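Local atomic coordinates of putative Scyalone Dehydratase (Novosphingobium aromaticivorans DSM 12444, PDB entry 3EF8), a protein that probably belongs to the scytalone dehydratase-like branch of the NTF2-like superfamily and may act as a lyase, although its substrate and biological role are not established. Residues 12-17 against 77-82; 85-90 against 114-119; 33-38 against 120-125; 23-28 against 70-75. All blocks are in the same frame, centred on the assembly; numbering follows the deposited sequence. Where two conformers were deposited one is given.

In the fold
All four contacts lie in one NTF2-like unit, in which helix 3-25 packs against a curved mixed sheet. Contacts 1 and 4 join the same helix and the same strand, 67-81, with centres about 17 Å apart. Both are buried, but contact 1 is mostly apolar and contact 4 is a polar knot round a carboxylate. Contacts 2 and 3 are partly buried and rest on backbone hydrogen bonds: 85-90 against 114-119 is an antiparallel ladder, 33-38 against 120-125 a short parallel pairing. Their inward side chains help form the helix-sheet core, while the outer side of contact 2 and the lysine of contact 3 are more polar.

Contact 1 (12-17 against 77-82); sequences AIERMM and ICIDFV
Helix 12-17, with Ile13 and Met17 turned to the sheet, runs at 131° to strand 77-81, and the axes stay 10.3 Å apart, room for one layer of side chains from each element. Ile13 splits its branches between two partners. Its CG2, anti to the backbone N, lies 3.9 Å from CD1 of Ile79, the two side chains sliding past each other in opposite directions. The other branch (chi1 -71°) carries CD1 to 3.9 Å from CE1 of Phe81, approaching the ring obliquely; CG2 of Ile79 lies over one face of that ring. Met17, present as selenomethionine, meets Ile77 tip to tip, SE 4.2 Å from CG2. Glu14 starts off to one side, lays its CG 4.1 Å from the same CG2 of Ile77 and then carries a carboxylate into a buried place. There a water donates to OE2 of Glu14 and to O of Ile77, each 2.7 Å away, and OE2 is also salt-bridged to Arg11 of a second subunit, so the charge is met at the subunit interface. A long N-terminal helix laid across a curved sheet in this way is characteristic of the NTF2-like fold, to which SnoaL-like domains belong.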
loop_
_atom_site.group_PDB
_atom_site.type_symbol
_atom_site.label_atom_id
_atom_site.label_comp_id
_atom_site.label_asym_id
_atom_site.label_seq_id
_atom_site.Cartn_x
_atom_site.Cartn_y
_atom_site.Cartn_z
ATOM N N ALA A 12 -3.323 4.117 -15.798
ATOM C CA ALA A 12 -3.197 2.905 -16.593
ATOM C C ALA A 12 -1.982 2.064 -16.249
ATOM O O ALA A 12 -2.039 0.818 -16.236
ATOM C CB ALA A 12 -3.198 3.244 -18.140
ATOM N N ILE A 13 -0.875 2.737 -15.977
ATOM C CA ILE A 13 0.372 2.070 -15.598
ATOM C C ILE A 13 0.152 1.362 -14.249
ATOM O O ILE A 13 0.506 0.201 -14.075
ATOM C CB ILE A 13 1.570 3.057 -15.558
ATOM C CG1 ILE A 13 1.916 3.461 -17.001
ATOM C CG2 ILE A 13 2.770 2.438 -14.785
ATOM C CD1 ILE A 13 2.796 4.704 -17.023
ATOM N N GLU A 14 -0.421 2.089 -13.297
ATOM C CA GLU A 14 -0.668 1.493 -11.965
ATOM C C GLU A 14 -1.590 0.291 -12.128
ATOM O O GLU A 14 -1.324 -0.792 -11.544
ATOM C CB GLU A 14 -1.293 2.516 -11.047
ATOM C CG GLU A 14 -0.321 3.581 -10.566
ATOM C CD GLU A 14 -0.899 4.717 -9.803
ATOM O OE1 GLU A 14 -2.114 4.963 -9.914
ATOM O OE2 GLU A 14 -0.097 5.420 -9.124
ATOM N N ARG A 15 -2.671 0.437 -12.899
ATOM C CA ARG A 15 -3.570 -0.683 -13.155
ATOM C C ARG A 15 -2.831 -1.907 -13.703
ATOM O O ARG A 15 -3.099 -3.055 -13.295
ATOM C CB ARG A 15 -4.715 -0.254 -14.103
ATOM C CG ARG A 15 -5.658 -1.341 -14.521
ATOM C CD ARG A 15 -6.212 -2.111 -13.320
ATOM N NE ARG A 15 -7.228 -3.077 -13.714
ATOM C CZ ARG A 15 -8.512 -2.786 -13.921
ATOM N NH1 ARG A 15 -8.994 -1.561 -13.757
ATOM N NH2 ARG A 15 -9.311 -3.769 -14.304
HETATM N N MSE A 16 -1.925 -1.679 -14.642
HETATM C CA MSE A 16 -1.184 -2.803 -15.241
HETATM C C MSE A 16 -0.344 -3.471 -14.182
HETATM O O MSE A 16 -0.285 -4.715 -14.105
HETATM C CB MSE A 16 -0.354 -2.306 -16.429
HETATM C CG MSE A 16 0.377 -3.363 -17.164
HETATM SE SE MSE A 16 2.035 -3.957 -16.345
HETATM C CE MSE A 16 3.162 -2.421 -16.937
HETATM N N MSE A 17 0.300 -2.670 -13.336
HETATM C CA MSE A 17 1.155 -3.211 -12.283
HETATM C C MSE A 17 0.330 -4.050 -11.296
HETATM O O MSE A 17 0.809 -5.076 -10.794
HETATM C CB MSE A 17 1.908 -2.111 -11.561
HETATM C CG MSE A 17 2.865 -1.330 -12.521
HETATM SE SE MSE A 17 3.651 0.193 -11.715
HETATM C CE MSE A 17 4.817 -0.602 -10.363
ATOM N N ILE A 77 4.203 4.154 -5.581
ATOM C CA ILE A 77 4.473 4.153 -7.020
ATOM C C ILE A 77 4.761 5.566 -7.526
ATOM O O ILE A 77 3.948 6.440 -7.361
ATOM C CB ILE A 77 3.334 3.504 -7.787
ATOM C CG1 ILE A 77 3.196 1.998 -7.395
ATOM C CG2 ILE A 77 3.564 3.613 -9.313
ATOM C CD1 ILE A 77 1.933 1.316 -7.889
ATOM N N CYS A 78 5.958 5.746 -8.085
ATOM C CA CYS A 78 6.511 7.028 -8.582
ATOM C C CYS A 78 6.774 6.859 -10.064
ATOM O O CYS A 78 7.508 5.974 -10.470
ATOM C CB CYS A 78 7.799 7.290 -7.850
ATOM S SG CYS A 78 7.577 7.478 -6.070
ATOM N N ILE A 79 6.149 7.691 -10.875
ATOM C CA ILE A 79 6.198 7.563 -12.336
ATOM C C ILE A 79 6.772 8.818 -12.955
ATOM O O ILE A 79 6.291 9.889 -12.690
ATOM C CB ILE A 79 4.803 7.328 -12.882
ATOM C CG1 ILE A 79 4.216 6.023 -12.268
ATOM C CG2 ILE A 79 4.866 7.237 -14.441
ATOM C CD1 ILE A 79 2.756 5.754 -12.646
ATOM N N ASP A 80 7.795 8.627 -13.769
ATOM C CA ASP A 80 8.421 9.718 -14.552
ATOM C C ASP A 80 8.285 9.338 -16.016
ATOM O O ASP A 80 8.855 8.367 -16.458
ATOM C CB ASP A 80 9.895 9.869 -14.216
ATOM C CG ASP A 80 10.137 10.267 -12.775
ATOM O OD1 ASP A 80 9.331 11.039 -12.263
ATOM O OD2 ASP A 80 11.146 9.823 -12.186
ATOM N N PHE A 81 7.549 10.148 -16.759
ATOM C CA PHE A 81 7.380 9.924 -18.176
ATOM C C PHE A 81 8.593 10.356 -18.996
ATOM O O PHE A 81 9.076 11.479 -18.826
ATOM C CB PHE A 81 6.140 10.613 -18.700
ATOM C CG PHE A 81 4.869 9.980 -18.238
ATOM C CD1 PHE A 81 4.350 8.861 -18.887
ATOM C CD2 PHE A 81 4.225 10.483 -17.148
ATOM C CE1 PHE A 81 3.182 8.265 -18.448
ATOM C CE2 PHE A 81 3.075 9.887 -16.692
ATOM C CZ PHE A 81 2.545 8.796 -17.339
ATOM N N VAL A 82 9.079 9.450 -19.832
ATOM C CA VAL A 82 10.071 9.823 -20.865
ATOM C C VAL A 82 9.289 10.484 -21.977
ATOM O O VAL A 82 9.585 11.623 -22.391
ATOM C CB VAL A 82 10.862 8.633 -21.348
ATOM C CG1 VAL A 82 11.836 9.097 -22.453
ATOM C CG2 VAL A 82 11.630 8.018 -20.176
HETATM O O HOH W 1 1.259 6.214 -6.941
#

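Contact 2 (85-90 against 114-119); sequences TEANVR and DTVVKV
Ala87 and Val116 form a hydrogen-bonded antiparallel pair, each N 2.9 Å from the other residue's O. Two residues on, Val89 and Asp114 repeat the pattern: N of Val89 reaches O of Asp114 at 2.8 Å, and N of Asp114 returns the bond to O of Val89. The side chains of these four residues share the tight face. CG2 of Val116 sits 4.0 Å from CB of Ala87 and 4.1 Å from CG2 of Val89, and Ile13, Met16 and Met17 of helix 3-25 close over this layer. Asp114 points to the same side, but its carboxylate is held by a salt bridge to Arg128. The two strands, 86-99 and 106-119, make a long beta hairpin between strands 67-81 and 122-136 of the curved sheet of the NTF2-like fold. Their other face, with Glu86, Asn88, Thr115 and Val117, is looser and partly exposed. Here Asn88 and Thr115 lie side by side, pointing the same way, and OG1 of Thr115 (chi1 -62°) donates to OD1 of Asn88 over 3.0 Å. The Thr115 methyl CG2 also packs against Glu86, 4.1 Å from CG of Glu86. With a valine in place of Thr115 the OD1 of Asn88 would probably lose its donor, leaving that amide freer to turn. The ladder ends in the loop just before the first strand, at Thr85, whose O still accepts from N of Lys118 at 2.9 Å, the donor 36° out of the carbonyl plane; the lysine chain leads away to a salt bridge with Glu9.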
loop_
_atom_site.group_PDB
_atom_site.type_symbol
_atom_site.label_atom_id
_atom_site.label_comp_id
_atom_site.label_asym_id
_atom_site.label_seq_id
_atom_site.Cartn_x
_atom_site.Cartn_y
_atom_site.Cartn_z
ATOM N N THR A 85 4.526 7.326 -24.284
ATOM C CA THR A 85 4.503 5.863 -24.426
ATOM C C THR A 85 5.675 5.168 -23.781
ATOM O O THR A 85 5.895 4.001 -23.991
ATOM C CB THR A 85 4.429 5.418 -25.909
ATOM O OG1 THR A 85 5.636 5.854 -26.569
ATOM C CG2 THR A 85 3.169 5.956 -26.586
ATOM N N GLU A 86 6.347 5.876 -22.873
ATOM C CA GLU A 86 7.502 5.332 -22.151
ATOM C C GLU A 86 7.664 6.015 -20.820
ATOM O O GLU A 86 7.723 7.237 -20.735
ATOM C CB GLU A 86 8.819 5.502 -22.929
ATOM C CG GLU A 86 10.055 4.920 -22.245
ATOM C CD GLU A 86 11.385 5.209 -22.942
ATOM O OE1 GLU A 86 11.367 5.671 -24.102
ATOM O OE2 GLU A 86 12.438 4.914 -22.364
ATOM N N ALA A 87 7.694 5.221 -19.751
ATOM C CA ALA A 87 7.855 5.781 -18.435
ATOM C C ALA A 87 8.780 4.913 -17.613
ATOM O O ALA A 87 8.832 3.688 -17.769
ATOM C CB ALA A 87 6.493 5.927 -17.733
ATOM N N ASN A 88 9.437 5.575 -16.676
ATOM C CA ASN A 88 10.299 4.961 -15.678
ATOM C C ASN A 88 9.529 5.028 -14.352
ATOM O O ASN A 88 8.930 6.035 -13.990
ATOM C CB ASN A 88 11.595 5.736 -15.563
ATOM C CG ASN A 88 12.418 5.669 -16.818
ATOM O OD1 ASN A 88 12.363 4.681 -17.526
ATOM N ND2 ASN A 88 13.218 6.730 -17.083
ATOM N N VAL A 89 9.512 3.895 -13.661
ATOM C CA VAL A 89 8.719 3.773 -12.436
ATOM C C VAL A 89 9.561 3.225 -11.292
ATOM O O VAL A 89 10.363 2.296 -11.464
ATOM C CB VAL A 89 7.572 2.789 -12.661
ATOM C CG1 VAL A 89 6.525 2.804 -11.480
ATOM C CG2 VAL A 89 6.848 3.119 -14.009
ATOM N N ARG A 90 9.390 3.789 -10.114
ATOM C CA ARG A 90 9.989 3.276 -8.888
ATOM C C ARG A 90 8.854 2.965 -7.955
ATOM O O ARG A 90 7.899 3.742 -7.824
ATOM C CB ARG A 90 10.902 4.293 -8.211
ATOM C CG ARG A 90 11.605 3.766 -6.967
ATOM C CD ARG A 90 12.339 4.875 -6.228
ATOM N NE ARG A 90 11.400 5.765 -5.577
ATOM C CZ ARG A 90 11.580 7.058 -5.430
ATOM N NH1 ARG A 90 12.642 7.661 -5.945
ATOM N NH2 ARG A 90 10.687 7.742 -4.765
ATOM N N ASP A 114 11.410 -0.006 -12.819
ATOM C CA ASP A 114 10.838 -0.478 -14.045
ATOM C C ASP A 114 10.870 0.564 -15.152
ATOM O O ASP A 114 10.872 1.771 -14.891
ATOM C CB ASP A 114 9.349 -0.843 -13.807
ATOM C CG ASP A 114 9.128 -1.926 -12.738
ATOM O OD1 ASP A 114 9.933 -2.893 -12.668
ATOM O OD2 ASP A 114 8.097 -1.791 -12.013
ATOM N N THR A 115 10.938 0.085 -16.390
ATOM C CA THR A 115 10.568 0.875 -17.555
ATOM C C THR A 115 9.426 0.164 -18.245
ATOM O O THR A 115 9.512 -1.061 -18.536
ATOM C CB THR A 115 11.758 1.045 -18.533
ATOM O OG1 THR A 115 12.809 1.750 -17.854
ATOM C CG2 THR A 115 11.327 1.812 -19.831
ATOM N N VAL A 116 8.359 0.918 -18.434
ATOM C CA VAL A 116 7.149 0.491 -19.085
ATOM C C VAL A 116 6.976 1.261 -20.410
ATOM O O VAL A 116 7.388 2.417 -20.559
ATOM C CB VAL A 116 5.917 0.632 -18.141
ATOM C CG1 VAL A 116 6.118 -0.281 -16.915
ATOM C CG2 VAL A 116 5.682 2.058 -17.743
ATOM N N VAL A 117 6.402 0.570 -21.384
ATOM C CA VAL A 117 6.136 1.143 -22.702
ATOM C C VAL A 117 4.723 0.843 -23.096
ATOM O O VAL A 117 4.184 -0.183 -22.745
ATOM C CB VAL A 117 7.140 0.591 -23.764
ATOM C CG1 VAL A 117 8.557 1.081 -23.455
ATOM C CG2 VAL A 117 7.066 -0.953 -23.822
ATOM N N LYS A 118 4.122 1.750 -23.856
ATOM C CA LYS A 118 2.755 1.588 -24.299
ATOM C C LYS A 118 2.717 1.133 -25.739
ATOM O O LYS A 118 3.245 1.794 -26.633
ATOM C CB LYS A 118 1.955 2.859 -24.128
ATOM C CG LYS A 118 0.478 2.650 -24.069
ATOM C CD LYS A 118 -0.299 3.955 -24.101
ATOM C CE LYS A 118 -1.811 3.709 -24.009
ATOM N NZ LYS A 118 -2.642 4.940 -24.178
ATOM N N VAL A 119 2.087 -0.009 -25.930
ATOM C CA VAL A 119 2.019 -0.631 -27.258
ATOM C C VAL A 119 0.593 -1.027 -27.574
ATOM O O VAL A 119 -0.034 -1.744 -26.822
ATOM C CB VAL A 119 2.970 -1.800 -27.339
ATOM C CG1 VAL A 119 4.408 -1.314 -27.242
ATOM C CG2 VAL A 119 2.731 -2.829 -26.281
#

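Contact 3 (33-38 against 120-125); sequences AALFVE and DGQWKF
Leu35 and Phe125 make the first backbone link, N of Phe125 lying 2.8 Å from O of Leu35; N of Val37 then reaches O of Phe125 at 3.1 Å. These two bonds straddle Phe36 and set it beside Phe125 as a parallel bridge, at the end of the type I turn from Ala33 to Phe36. With CG anti to its own carbonyl carbon (chi1 -63°) and the chain extended beyond it, Lys124 runs along that turn. Its CB lies 3.5 Å from O of Leu35 and also packs on CG1 of Val37; CG stays near the same carbonyl. CD moves on to O of Ala34 at 3.8 Å, and CE closes to 3.3 Å from that oxygen. At the tip, NZ donates to a water 2.9 Å away, which in turn donates to the O atoms of Ala34 and Phe36. On the inner side CB of Phe125 sits over one face of the Phe36 ring, 3.9 Å from its centroid and 22° off the normal, while the two rings meet obliquely with planes 39° apart. Tyr56 stacks with Phe36, and Met16 of helix 3-25 packs on Phe125. The polar and greasy halves of the contact are thus divided: the aromatic rings pack on the inner side, and on the outside a water gives both turn carbonyl oxygens a donor, while the nearby ammonium group would probably polarise that water and strengthen its two donated bonds.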
loop_
_atom_site.group_PDB
_atom_site.type_symbol
_atom_site.label_atom_id
_atom_site.label_comp_id
_atom_site.label_asym_id
_atom_site.label_seq_id
_atom_site.Cartn_x
_atom_site.Cartn_y
_atom_site.Cartn_z
ATOM N N ALA A 33 2.889 -13.055 -18.722
ATOM C CA ALA A 33 3.759 -12.888 -19.906
ATOM C C ALA A 33 3.168 -11.930 -20.927
ATOM O O ALA A 33 3.907 -11.292 -21.696
ATOM C CB ALA A 33 4.073 -14.251 -20.555
ATOM N N ALA A 34 1.859 -11.768 -20.945
ATOM C CA ALA A 34 1.210 -10.839 -21.871
ATOM C C ALA A 34 1.493 -9.377 -21.533
ATOM O O ALA A 34 1.221 -8.476 -22.310
ATOM C CB ALA A 34 -0.271 -11.087 -21.940
ATOM N N LEU A 35 2.022 -9.161 -20.326
ATOM C CA LEU A 35 2.320 -7.816 -19.832
ATOM C C LEU A 35 3.784 -7.446 -20.004
ATOM O O LEU A 35 4.223 -6.435 -19.476
ATOM C CB LEU A 35 1.905 -7.690 -18.366
ATOM C CG LEU A 35 0.410 -7.841 -18.154
ATOM C CD1 LEU A 35 0.036 -7.779 -16.635
ATOM C CD2 LEU A 35 -0.396 -6.810 -18.953
ATOM N N PHE A 36 4.518 -8.258 -20.758
ATOM C CA PHE A 36 5.929 -7.981 -21.113
ATOM C C PHE A 36 6.093 -7.945 -22.628
ATOM O O PHE A 36 5.470 -8.739 -23.339
ATOM C CB PHE A 36 6.886 -9.042 -20.591
ATOM C CG PHE A 36 7.136 -8.949 -19.130
ATOM C CD1 PHE A 36 6.147 -9.352 -18.243
ATOM C CD2 PHE A 36 8.340 -8.474 -18.614
ATOM C CE1 PHE A 36 6.335 -9.245 -16.902
ATOM C CE2 PHE A 36 8.504 -8.395 -17.225
ATOM C CZ PHE A 36 7.496 -8.785 -16.410
ATOM N N VAL A 37 6.907 -6.994 -23.094
ATOM C CA VAL A 37 7.303 -6.961 -24.516
ATOM C C VAL A 37 8.250 -8.104 -24.778
ATOM O O VAL A 37 8.861 -8.679 -23.875
ATOM C CB VAL A 37 7.935 -5.604 -24.925
ATOM C CG1 VAL A 37 6.919 -4.468 -24.766
ATOM C CG2 VAL A 37 9.205 -5.333 -24.195
ATOM N N GLU A 38 8.391 -8.412 -26.083
ATOM C CA GLU A 38 9.285 -9.504 -26.464
ATOM C C GLU A 38 10.729 -9.274 -26.069
ATOM O O GLU A 38 11.435 -10.143 -25.576
ATOM C CB GLU A 38 9.239 -9.690 -27.988
ATOM C CG GLU A 38 10.185 -10.724 -28.502
ATOM C CD GLU A 38 9.814 -12.135 -28.058
ATOM O OE1 GLU A 38 8.668 -12.350 -27.584
ATOM O OE2 GLU A 38 10.683 -13.031 -28.195
ATOM N N ASP A 120 0.077 -0.513 -28.692
ATOM C CA ASP A 120 -1.264 -0.856 -29.162
ATOM C C ASP A 120 -2.293 -0.703 -28.037
ATOM O O ASP A 120 -3.179 -1.539 -27.858
ATOM C CB ASP A 120 -1.272 -2.289 -29.728
ATOM C CG ASP A 120 -2.341 -2.505 -30.791
ATOM O OD1 ASP A 120 -2.879 -1.512 -31.322
ATOM O OD2 ASP A 120 -2.625 -3.684 -31.110
ATOM N N GLY A 121 -2.135 0.363 -27.261
ATOM C CA GLY A 121 -3.109 0.719 -26.243
ATOM C C GLY A 121 -2.885 0.127 -24.872
ATOM O O GLY A 121 -3.676 0.390 -23.974
ATOM N N GLN A 122 -1.844 -0.688 -24.748
ATOM C CA GLN A 122 -1.544 -1.401 -23.488
ATOM C C GLN A 122 -0.139 -1.135 -22.981
ATOM O O GLN A 122 0.854 -1.280 -23.695
ATOM C CB GLN A 122 -1.669 -2.902 -23.725
ATOM C CG GLN A 122 -1.229 -3.827 -22.577
ATOM C CD GLN A 122 -2.217 -3.825 -21.413
ATOM O OE1 GLN A 122 -3.413 -4.069 -21.619
ATOM N NE2 GLN A 122 -1.728 -3.567 -20.180
ATOM N N TRP A 123 -0.050 -0.773 -21.700
ATOM C CA TRP A 123 1.251 -0.679 -21.060
ATOM C C TRP A 123 1.791 -2.053 -20.769
ATOM O O TRP A 123 1.076 -2.948 -20.328
ATOM C CB TRP A 123 1.164 0.162 -19.768
ATOM C CG TRP A 123 0.929 1.651 -20.050
ATOM C CD1 TRP A 123 -0.250 2.300 -20.080
ATOM C CD2 TRP A 123 1.934 2.639 -20.372
ATOM N NE1 TRP A 123 -0.068 3.641 -20.369
ATOM C CE2 TRP A 123 1.264 3.856 -20.582
ATOM C CE3 TRP A 123 3.315 2.596 -20.522
ATOM C CZ2 TRP A 123 1.943 5.035 -20.879
ATOM C CZ3 TRP A 123 3.980 3.776 -20.826
ATOM C CH2 TRP A 123 3.293 4.962 -20.999
ATOM N N LYS A 124 3.069 -2.196 -21.005
ATOM C CA LYS A 124 3.808 -3.425 -20.794
ATOM C C LYS A 124 5.154 -3.121 -20.220
ATOM O O LYS A 124 5.692 -2.034 -20.406
ATOM C CB LYS A 124 3.982 -4.192 -22.126
ATOM C CG LYS A 124 2.658 -4.637 -22.712
ATOM C CD LYS A 124 2.886 -5.509 -23.914
ATOM C CE LYS A 124 1.581 -5.982 -24.486
ATOM N NZ LYS A 124 1.866 -6.737 -25.765
ATOM N N PHE A 125 5.680 -4.093 -19.495
ATOM C CA PHE A 125 7.038 -3.999 -19.030
ATOM C C PHE A 125 8.065 -4.196 -20.111
ATOM O O PHE A 125 8.049 -5.186 -20.822
ATOM C CB PHE A 125 7.372 -4.974 -17.890
ATOM C CG PHE A 125 6.551 -4.720 -16.620
ATOM C CD1 PHE A 125 6.845 -3.649 -15.799
ATOM C CD2 PHE A 125 5.520 -5.592 -16.236
ATOM C CE1 PHE A 125 6.126 -3.429 -14.630
ATOM C CE2 PHE A 125 4.775 -5.360 -15.101
ATOM C CZ PHE A 125 5.119 -4.309 -14.280
HETATM O O HOH W 2 2.787 -9.327 -24.859
#

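Contact 4 (23-28 against 70-75); sequences HLDMNH and TSHHNS
Asp25 is gripped by strand 70-75 through both carboxylate oxygens. OD1 takes two donors: ND1 of His72 at 2.7 Å on the syn side, with OD1 lying close to the plane of the imidazole, and OG1 of Thr70, also 2.7 Å away, on the anti side. OD2 uses its syn lone pair for the backbone N of His72 at 3.0 Å and receives a water that also donates to O of His72. The carboxylate therefore holds both the main chain and the ring of one histidine, whose plane is turned 34° from its own. Leu24 (CG anti to the backbone N, chi1 179°) brings CD2 over a face of that ring, 3.6 Å from its centroid, a CH-pi contact that limits how the imidazole can tilt. Replacing Asp25 by an alanine would probably strand the Thr70 hydroxyl and the N of His72 without an acceptor and leave the histidine ring freer to turn. Further out, one water joins O of Leu24 to OG1 of Thr70, and another joins O of Asp25 to N of Thr70. The helix ends here in a Schellman motif at Asn27, whose side-chain ND2 is bound by O of Ala149 from a third subunit. A His-carboxylate pair between the long helix and the curved sheet recalls the polar pocket of scytalone dehydratase, another NTF2-like protein, though a catalytic role here remains unproven.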
loop_
_atom_site.group_PDB
_atom_site.type_symbol
_atom_site.label_atom_id
_atom_site.label_comp_id
_atom_site.label_asym_id
_atom_site.label_seq_id
_atom_site.Cartn_x
_atom_site.Cartn_y
_atom_site.Cartn_z
ATOM N N HIS A 23 -2.507 -11.408 -11.177
ATOM C CA HIS A 23 -2.285 -12.631 -11.920
ATOM C C HIS A 23 -1.154 -13.510 -11.381
ATOM O O HIS A 23 -1.160 -14.718 -11.471
ATOM C CB HIS A 23 -2.110 -12.313 -13.418
ATOM C CG HIS A 23 -3.387 -11.870 -14.045
ATOM N ND1 HIS A 23 -4.519 -12.661 -14.034
ATOM C CD2 HIS A 23 -3.739 -10.710 -14.641
ATOM C CE1 HIS A 23 -5.511 -12.014 -14.616
ATOM N NE2 HIS A 23 -5.068 -10.824 -14.987
ATOM N N LEU A 24 -0.209 -12.901 -10.711
ATOM C CA LEU A 24 0.873 -13.613 -10.069
ATOM C C LEU A 24 0.318 -14.376 -8.843
ATOM O O LEU A 24 0.570 -15.567 -8.679
ATOM C CB LEU A 24 1.973 -12.614 -9.644
ATOM C CG LEU A 24 3.162 -13.215 -8.927
ATOM C CD1 LEU A 24 3.826 -14.397 -9.717
ATOM C CD2 LEU A 24 4.206 -12.111 -8.622
ATOM N N ASP A 25 -0.456 -13.673 -8.000
ATOM C CA ASP A 25 -1.037 -14.305 -6.824
ATOM C C ASP A 25 -2.054 -15.377 -7.228
ATOM O O ASP A 25 -2.293 -16.350 -6.492
ATOM C CB ASP A 25 -1.689 -13.281 -5.938
ATOM C CG ASP A 25 -0.680 -12.385 -5.189
ATOM O OD1 ASP A 25 0.518 -12.729 -5.134
ATOM O OD2 ASP A 25 -1.094 -11.282 -4.732
HETATM N N MSE A 26 -2.616 -15.243 -8.423
HETATM C CA MSE A 26 -3.606 -16.215 -8.963
HETATM C C MSE A 26 -2.940 -17.365 -9.717
HETATM O O MSE A 26 -3.620 -18.290 -10.151
HETATM C CB MSE A 26 -4.569 -15.539 -9.886
HETATM C CG MSE A 26 -5.431 -14.531 -9.217
HETATM SE SE MSE A 26 -6.795 -15.407 -8.075
HETATM C CE MSE A 26 -7.872 -16.098 -9.548
ATOM N N ASN A 27 -1.636 -17.341 -9.863
ATOM C CA ASN A 27 -0.894 -18.348 -10.667
ATOM C C ASN A 27 -1.380 -18.393 -12.128
ATOM O O ASN A 27 -1.800 -19.466 -12.632
ATOM C CB ASN A 27 -0.975 -19.723 -10.018
ATOM C CG ASN A 27 -0.074 -20.720 -10.690
ATOM O OD1 ASN A 27 0.855 -20.326 -11.371
ATOM N ND2 ASN A 27 -0.379 -22.001 -10.534
ATOM N N HIS A 28 -1.351 -17.235 -12.786
ATOM C CA HIS A 28 -1.771 -17.108 -14.176
ATOM C C HIS A 28 -0.562 -16.684 -15.026
ATOM O O HIS A 28 -0.496 -15.529 -15.456
ATOM C CB HIS A 28 -2.868 -16.057 -14.359
ATOM C CG HIS A 28 -4.172 -16.365 -13.684
ATOM N ND1 HIS A 28 -5.125 -15.407 -13.464
ATOM C CD2 HIS A 28 -4.702 -17.533 -13.237
ATOM C CE1 HIS A 28 -6.178 -15.957 -12.881
ATOM N NE2 HIS A 28 -5.964 -17.253 -12.759
ATOM N N THR A 70 0.670 -16.741 -2.601
ATOM C CA THR A 70 1.459 -15.514 -2.442
ATOM C C THR A 70 0.499 -14.333 -2.329
ATOM O O THR A 70 -0.645 -14.370 -2.787
ATOM C CB THR A 70 2.446 -15.266 -3.617
ATOM O OG1 THR A 70 1.747 -15.126 -4.838
ATOM C CG2 THR A 70 3.434 -16.386 -3.837
ATOM N N SER A 71 0.994 -13.265 -1.706
ATOM C CA SER A 71 0.267 -12.025 -1.640
ATOM C C SER A 71 1.226 -10.867 -1.900
ATOM O O SER A 71 2.214 -10.730 -1.217
ATOM C CB SER A 71 -0.367 -11.877 -0.262
ATOM O OG SER A 71 -1.296 -10.815 -0.220
ATOM N N HIS A 72 0.910 -10.078 -2.929
ATOM C CA HIS A 72 1.729 -8.944 -3.315
ATOM C C HIS A 72 0.965 -7.644 -3.097
ATOM O O HIS A 72 -0.148 -7.452 -3.526
ATOM C CB HIS A 72 2.121 -9.051 -4.780
ATOM C CG HIS A 72 3.131 -10.094 -5.057
ATOM N ND1 HIS A 72 2.836 -11.447 -5.045
ATOM C CD2 HIS A 72 4.462 -10.003 -5.287
ATOM C CE1 HIS A 72 3.947 -12.136 -5.255
ATOM N NE2 HIS A 72 4.950 -11.288 -5.427
ATOM N N HIS A 73 1.651 -6.758 -2.393
ATOM C CA HIS A 73 1.134 -5.467 -1.991
ATOM C C HIS A 73 2.093 -4.424 -2.557
ATOM O O HIS A 73 3.228 -4.302 -2.110
ATOM C CB HIS A 73 1.118 -5.382 -0.448
ATOM C CG HIS A 73 0.385 -6.527 0.191
ATOM N ND1 HIS A 73 -0.869 -6.370 0.755
ATOM C CD2 HIS A 73 0.687 -7.845 0.277
ATOM C CE1 HIS A 73 -1.299 -7.569 1.154
ATOM N NE2 HIS A 73 -0.388 -8.474 0.857
ATOM N N ASN A 74 1.623 -3.638 -3.519
ATOM C CA ASN A 74 2.454 -2.707 -4.266
ATOM C C ASN A 74 2.037 -1.316 -3.939
ATOM O O ASN A 74 0.839 -0.999 -4.058
ATOM C CB ASN A 74 2.253 -2.937 -5.752
ATOM C CG ASN A 74 2.590 -4.349 -6.159
ATOM O OD1 ASN A 74 1.750 -5.266 -6.135
ATOM N ND2 ASN A 74 3.841 -4.539 -6.563
ATOM N N SER A 75 2.990 -0.490 -3.525
ATOM C CA SER A 75 2.683 0.840 -3.042
ATOM C C SER A 75 3.809 1.795 -3.422
ATOM O O SER A 75 4.829 1.402 -4.010
ATOM C CB SER A 75 2.526 0.840 -1.514
ATOM O OG SER A 75 3.727 0.536 -0.850
HETATM O O HOH W 3 0.942 -17.154 -6.444
HETATM O O HOH W 4 -1.643 -8.618 -5.652
HETATM O O HOH W 5 -2.016 -16.474 -3.800
#